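Local coordinates for metallo-beta-lactamase domain-containing protein (Thermotoga maritima, PDB 3H3E) that is of uncharacterised function but binds zinc, belongs to the metallo-beta-lactamase superfamily of metal-dependent hydrolases and may have transferase activity, at residues 64-69 and 164-169; 176-181 and 186-191. The protein carries 2 engineered substitutions. All blocks are in the same frame, centred on the assembly; numbering follows the deposited sequence.

Contact 1 of 2, residues 64-69 and 164-169; sequences DVLISH and QTLVVR. With ZN (zinc ion), chain B.
Gln164 grips the 64-69 segment twice, once by its backbone and once by its side chain. Its backbone N donates a hydrogen bond to Ser68 O at 2.8 Å. Its amide nitrogen NE2 reaches Ile67 O, also at 2.8 Å, from above that carbonyl's plane and 38° out of it. The side chain can do this because CG sits between its own backbone N and carbonyl carbon (chi1 53°) and the chain then runs extended, carrying the amide to Ile67 O. Between the strands themselves, Leu66 and Leu166 cross at about a right angle and meet through their CD1 methyls at 3.8 Å, with Leu166 also against Phe42 and Leu66 against Val40. The Ser68 hydroxyl turns to other work: OG is hydrogen-bonded to Asp43 and accepts the N-H of His69 ND1 at 3.1 Å, in the plane of the imidazole. That bond helps to fix the ring's rotation while NE2, on the far side of the ring, binds zinc at 2.3 Å. With His71 and His182 completing the protein ligands, this is the metal centre of a metallo-beta-lactamase fold, where His69 opens the family's HxHxDH motif in the loop that follows strand 64-66.

Contact 2 of 2, residues 176-181 and 186-191; sequences VITGCS and DNILLD
No ring, amide or carboxylate lies where Ile188 meets Ser181 and Thr178, so neither face nor edge of a flat group is used across this contact. The flat ends on helix 185-193 have other partners: Asp186 OD1 forms a salt bridge with Lys141, Asn187 OD1 is hydrogen-bonded to Arg139, and Asp191 pairs with that same arginine through OD1.

What touches is aliphatic and hydroxyl-bearing. Ile188 leads with its CD1 methyl, which lies 3.7 Å from Ser181 OG and equally close to Ser181 CB, and 4.0 Å from Thr178 OG1. The isoleucine gets there by placing CG1 anti to its carbonyl carbon (chi1 -73°) and extending CD1 onward (chi2 172°). Both hydroxyls that it covers are already engaged. Thr178 OG1 donates to Ser181 OG at 2.8 Å, and Ser181 OG is also bonded to the backbone oxygen of Gly206, so the methyl rests against a tied pair of polar atoms. Two residues earlier on the strand, Val176 CG1 and Leu189 CD2 make a looser apolar approach at 4.4 Å. Leu189 also touches Ile200, Val203 and Phe224.

These pairs join strand 173-178 and the loop after it to helix 185-193 within a beta-alpha-beta unit that continues into strand 200-204. Across the two segments cohesion is therefore by nondirectional packing alone: the helix seats itself on the strand by shape, while the directional bonds orient the hydroxyls on the strand side and the polar ends of the helix residues, which bond to other parts of the chain.

Overall arrangement
Both contacts are buried in the core, their centres 11 Å apart, yet they work by different chemistry. Contact 1 spans the two facing sheets, bringing strand 64-66 of one against strand 165-170 of the other, and combines two hydrogen bonds to backbone oxygens, just before the zinc ligand His69, with one leucine pair. Contact 2 packs a helix on the second sheet and uses methyl and hydroxyl surfaces. They share that sheet: strands 165-170 and 173-178 are neighbours, with Leu166 O 3.0 Å from Ile177 N, a probable hydrogen bond. Near the metal they meet again, where His69 CE1 lies 3.5 Å from Cys180 CB, and Cys180 is itself disulfide-bonded to Cys237.

Contact 1 of 2, residues 64-69 and 164-169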
loop_
_atom_site.group_PDB
_atom_site.type_symbol
_atom_site.label_atom_id
_atom_site.label_comp_id
_atom_site.label_asym_id
_atom_site.label_seq_id
_atom_site.Cartn_x
_atom_site.Cartn_y
_atom_site.Cartn_z
ATOM N N ASP A 64 9.146 8.089 -10.501
ATOM C CA ASP A 64 7.939 8.323 -9.706
ATOM C C ASP A 64 7.795 7.362 -8.548
ATOM O O ASP A 64 7.756 6.144 -8.726
ATOM C CB ASP A 64 6.676 8.256 -10.573
ATOM C CG ASP A 64 6.566 9.412 -11.550
ATOM O OD1 ASP A 64 6.522 10.583 -11.119
ATOM O OD2 ASP A 64 6.493 9.151 -12.760
ATOM N N VAL A 65 7.700 7.928 -7.356
ATOM C CA VAL A 65 7.453 7.149 -6.154
ATOM C C VAL A 65 6.136 7.590 -5.533
ATOM O O VAL A 65 5.936 8.775 -5.278
ATOM C CB VAL A 65 8.577 7.355 -5.142
ATOM C CG1 VAL A 65 8.339 6.495 -3.903
ATOM C CG2 VAL A 65 9.928 7.073 -5.805
ATOM N N LEU A 66 5.234 6.637 -5.312
ATOM C CA LEU A 66 3.931 6.928 -4.732
ATOM C C LEU A 66 3.921 6.504 -3.288
ATOM O O LEU A 66 4.434 5.445 -2.955
ATOM C CB LEU A 66 2.835 6.169 -5.464
ATOM C CG LEU A 66 2.999 6.045 -6.963
ATOM C CD1 LEU A 66 1.889 5.193 -7.491
ATOM C CD2 LEU A 66 2.993 7.413 -7.622
ATOM N N ILE A 67 3.312 7.318 -2.438
ATOM C CA ILE A 67 3.278 7.035 -1.015
ATOM C C ILE A 67 1.856 6.755 -0.562
ATOM O O ILE A 67 0.991 7.628 -0.652
ATOM C CB ILE A 67 3.826 8.209 -0.219
ATOM C CG1 ILE A 67 5.294 8.432 -0.570
ATOM C CG2 ILE A 67 3.699 7.929 1.248
ATOM C CD1 ILE A 67 6.178 7.234 -0.266
ATOM N N SER A 68 1.618 5.541 -0.072
ATOM C CA SER A 68 0.280 5.114 0.326
ATOM C C SER A 68 -0.217 5.849 1.568
ATOM O O SER A 68 -1.403 6.122 1.702
ATOM C CB SER A 68 0.270 3.614 0.579
ATOM O OG SER A 68 1.242 3.268 1.540
ATOM N N HIS A 69 0.691 6.149 2.483
ATOM C CA HIS A 69 0.365 6.945 3.658
ATOM C C HIS A 69 1.657 7.340 4.383
ATOM O O HIS A 69 2.708 6.746 4.158
ATOM C CB HIS A 69 -0.645 6.224 4.571
ATOM C CG HIS A 69 -0.137 4.956 5.180
ATOM N ND1 HIS A 69 0.343 3.904 4.428
ATOM C CD2 HIS A 69 -0.058 4.560 6.472
ATOM C CE1 HIS A 69 0.717 2.924 5.233
ATOM N NE2 HIS A 69 0.482 3.295 6.479
ATOM N N GLN A 164 -3.834 6.483 0.264
ATOM C CA GLN A 164 -4.184 6.376 -1.146
ATOM C C GLN A 164 -3.761 5.040 -1.704
ATOM O O GLN A 164 -2.903 4.360 -1.146
ATOM C CB GLN A 164 -3.586 7.518 -1.966
ATOM C CG GLN A 164 -2.106 7.700 -1.810
ATOM C CD GLN A 164 -1.592 8.858 -2.629
ATOM O OE1 GLN A 164 -2.367 9.606 -3.221
ATOM N NE2 GLN A 164 -0.286 9.026 -2.655
ATOM N N THR A 165 -4.383 4.664 -2.811
ATOM C CA THR A 165 -4.254 3.317 -3.325
ATOM C C THR A 165 -4.035 3.379 -4.820
ATOM O O THR A 165 -4.622 4.207 -5.512
ATOM C CB THR A 165 -5.514 2.473 -2.991
ATOM O OG1 THR A 165 -5.620 2.333 -1.573
ATOM C CG2 THR A 165 -5.423 1.095 -3.593
ATOM N N LEU A 166 -3.166 2.514 -5.313
ATOM C CA LEU A 166 -2.863 2.485 -6.727
ATOM C C LEU A 166 -3.776 1.499 -7.441
ATOM O O LEU A 166 -4.005 0.395 -6.968
ATOM C CB LEU A 166 -1.399 2.101 -6.931
ATOM C CG LEU A 166 -0.915 1.893 -8.355
ATOM C CD1 LEU A 166 -0.994 3.210 -9.068
ATOM C CD2 LEU A 166 0.525 1.336 -8.367
ATOM N N VAL A 167 -4.313 1.916 -8.578
ATOM C CA VAL A 167 -5.075 1.025 -9.437
ATOM C C VAL A 167 -4.443 1.028 -10.827
ATOM O O VAL A 167 -4.268 2.075 -11.451
ATOM C CB VAL A 167 -6.554 1.435 -9.519
ATOM C CG1 VAL A 167 -7.343 0.453 -10.373
ATOM C CG2 VAL A 167 -7.135 1.509 -8.144
ATOM N N VAL A 168 -4.078 -0.158 -11.283
ATOM C CA VAL A 168 -3.521 -0.344 -12.604
ATOM C C VAL A 168 -4.565 -1.075 -13.428
ATOM O O VAL A 168 -5.005 -2.167 -13.061
ATOM C CB VAL A 168 -2.261 -1.226 -12.572
ATOM C CG1 VAL A 168 -1.609 -1.280 -13.955
ATOM C CG2 VAL A 168 -1.280 -0.749 -11.494
ATOM N N ARG A 169 -4.950 -0.461 -14.541
ATOM C CA ARG A 169 -5.972 -1.001 -15.421
ATOM C C ARG A 169 -5.312 -1.879 -16.481
ATOM O O ARG A 169 -4.512 -1.417 -17.290
ATOM C CB ARG A 169 -6.783 0.141 -16.034
ATOM C CG ARG A 169 -7.922 -0.272 -16.928
ATOM C CD ARG A 169 -8.384 0.934 -17.716
ATOM N NE ARG A 169 -9.515 1.623 -17.104
ATOM C CZ ARG A 169 -9.697 2.940 -17.142
ATOM N NH1 ARG A 169 -8.787 3.708 -17.736
ATOM N NH2 ARG A 169 -10.773 3.490 -16.570
HETATM ZN ZN ZN B . 0.544 2.200 8.490
#

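Contact 2 of 2, residues 176-181 and 186-191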
loop_
_atom_site.group_PDB
_atom_site.type_symbol
_atom_site.label_atom_id
_atom_site.label_comp_id
_atom_site.label_asym_id
_atom_site.label_seq_id
_atom_site.Cartn_x
_atom_site.Cartn_y
_atom_site.Cartn_z
ATOM N N VAL A 176 -4.728 -3.900 -7.989
ATOM C CA VAL A 176 -4.838 -2.937 -6.912
ATOM C C VAL A 176 -3.680 -3.135 -5.959
ATOM O O VAL A 176 -3.428 -4.241 -5.510
ATOM C CB VAL A 176 -6.157 -3.116 -6.136
ATOM C CG1 VAL A 176 -6.223 -2.158 -4.956
ATOM C CG2 VAL A 176 -7.335 -2.924 -7.039
ATOM N N ILE A 177 -2.964 -2.056 -5.670
ATOM C CA ILE A 177 -1.815 -2.117 -4.783
ATOM C C ILE A 177 -2.007 -1.176 -3.605
ATOM O O ILE A 177 -2.258 0.026 -3.769
ATOM C CB ILE A 177 -0.501 -1.829 -5.523
ATOM C CG1 ILE A 177 -0.227 -2.925 -6.550
ATOM C CG2 ILE A 177 0.663 -1.800 -4.543
ATOM C CD1 ILE A 177 -0.931 -2.717 -7.823
ATOM N N THR A 178 -1.926 -1.749 -2.409
ATOM C CA THR A 178 -2.250 -1.011 -1.199
ATOM C C THR A 178 -1.121 -1.202 -0.209
ATOM O O THR A 178 -0.450 -2.230 -0.219
ATOM C CB THR A 178 -3.619 -1.428 -0.613
ATOM O OG1 THR A 178 -3.898 -0.636 0.535
ATOM C CG2 THR A 178 -3.629 -2.874 -0.214
ATOM N N GLY A 179 -0.885 -0.193 0.618
ATOM C CA GLY A 179 0.209 -0.232 1.566
ATOM C C GLY A 179 -0.221 -0.894 2.848
ATOM O O GLY A 179 0.293 -1.936 3.212
ATOM N N CYS A 180 -1.188 -0.305 3.534
ATOM C CA CYS A 180 -1.617 -0.862 4.806
ATOM C C CYS A 180 -3.141 -0.988 4.953
ATOM O O CYS A 180 -3.632 -1.740 5.793
ATOM C CB CYS A 180 -1.000 -0.066 5.966
ATOM S SG CYS A 180 0.096 -1.015 7.004
ATOM N N SER A 181 -3.886 -0.252 4.142
ATOM C CA SER A 181 -5.345 -0.307 4.181
ATOM C C SER A 181 -5.916 0.024 5.551
ATOM O O SER A 181 -6.639 -0.772 6.127
ATOM C CB SER A 181 -5.841 -1.686 3.762
ATOM O OG SER A 181 -5.307 -2.056 2.510
ATOM N N ASP A 186 -11.704 -3.691 2.380
ATOM C CA ASP A 186 -13.049 -3.772 1.815
ATOM C C ASP A 186 -13.602 -2.417 1.356
ATOM O O ASP A 186 -14.161 -2.309 0.267
ATOM C CB ASP A 186 -14.026 -4.468 2.773
ATOM C CG ASP A 186 -14.137 -3.785 4.149
ATOM O OD1 ASP A 186 -13.173 -3.138 4.609
ATOM O OD2 ASP A 186 -15.206 -3.927 4.790
ATOM N N ASN A 187 -13.454 -1.385 2.181
ATOM C CA ASN A 187 -13.866 -0.034 1.786
ATOM C C ASN A 187 -13.104 0.425 0.569
ATOM O O ASN A 187 -13.635 1.098 -0.314
ATOM C CB ASN A 187 -13.654 0.951 2.933
ATOM C CG ASN A 187 -14.704 0.814 3.987
ATOM O OD1 ASN A 187 -15.854 0.524 3.676
ATOM N ND2 ASN A 187 -14.324 0.995 5.245
ATOM N N ILE A 188 -11.843 0.036 0.531
ATOM C CA ILE A 188 -10.962 0.414 -0.548
ATOM C C ILE A 188 -11.448 -0.205 -1.840
ATOM O O ILE A 188 -11.508 0.460 -2.863
ATOM C CB ILE A 188 -9.513 0.020 -0.228
ATOM C CG1 ILE A 188 -8.960 0.970 0.847
ATOM C CG2 ILE A 188 -8.671 0.030 -1.473
ATOM C CD1 ILE A 188 -7.604 0.600 1.407
ATOM N N LEU A 189 -11.831 -1.474 -1.787
ATOM C CA LEU A 189 -12.253 -2.183 -2.999
ATOM C C LEU A 189 -13.603 -1.703 -3.497
ATOM O O LEU A 189 -13.814 -1.560 -4.689
ATOM C CB LEU A 189 -12.288 -3.688 -2.759
ATOM C CG LEU A 189 -10.927 -4.364 -2.542
ATOM C CD1 LEU A 189 -11.107 -5.852 -2.426
ATOM C CD2 LEU A 189 -10.007 -4.045 -3.685
ATOM N N LEU A 190 -14.514 -1.453 -2.568
ATOM C CA LEU A 190 -15.822 -0.918 -2.888
ATOM C C LEU A 190 -15.692 0.467 -3.500
ATOM O O LEU A 190 -16.403 0.805 -4.439
ATOM C CB LEU A 190 -16.688 -0.861 -1.633
ATOM C CG LEU A 190 -16.998 -2.182 -0.922
ATOM C CD1 LEU A 190 -17.466 -1.948 0.513
ATOM C CD2 LEU A 190 -18.043 -2.947 -1.703
ATOM N N ASP A 191 -14.788 1.284 -2.973
ATOM C CA ASP A 191 -14.571 2.593 -3.575
ATOM C C ASP A 191 -14.129 2.425 -5.024
ATOM O O ASP A 191 -14.588 3.137 -5.908
ATOM C CB ASP A 191 -13.560 3.418 -2.782
ATOM C CG ASP A 191 -14.218 4.278 -1.705
ATOM O OD1 ASP A 191 -15.326 3.924 -1.245
ATOM O OD2 ASP A 191 -13.631 5.313 -1.313
#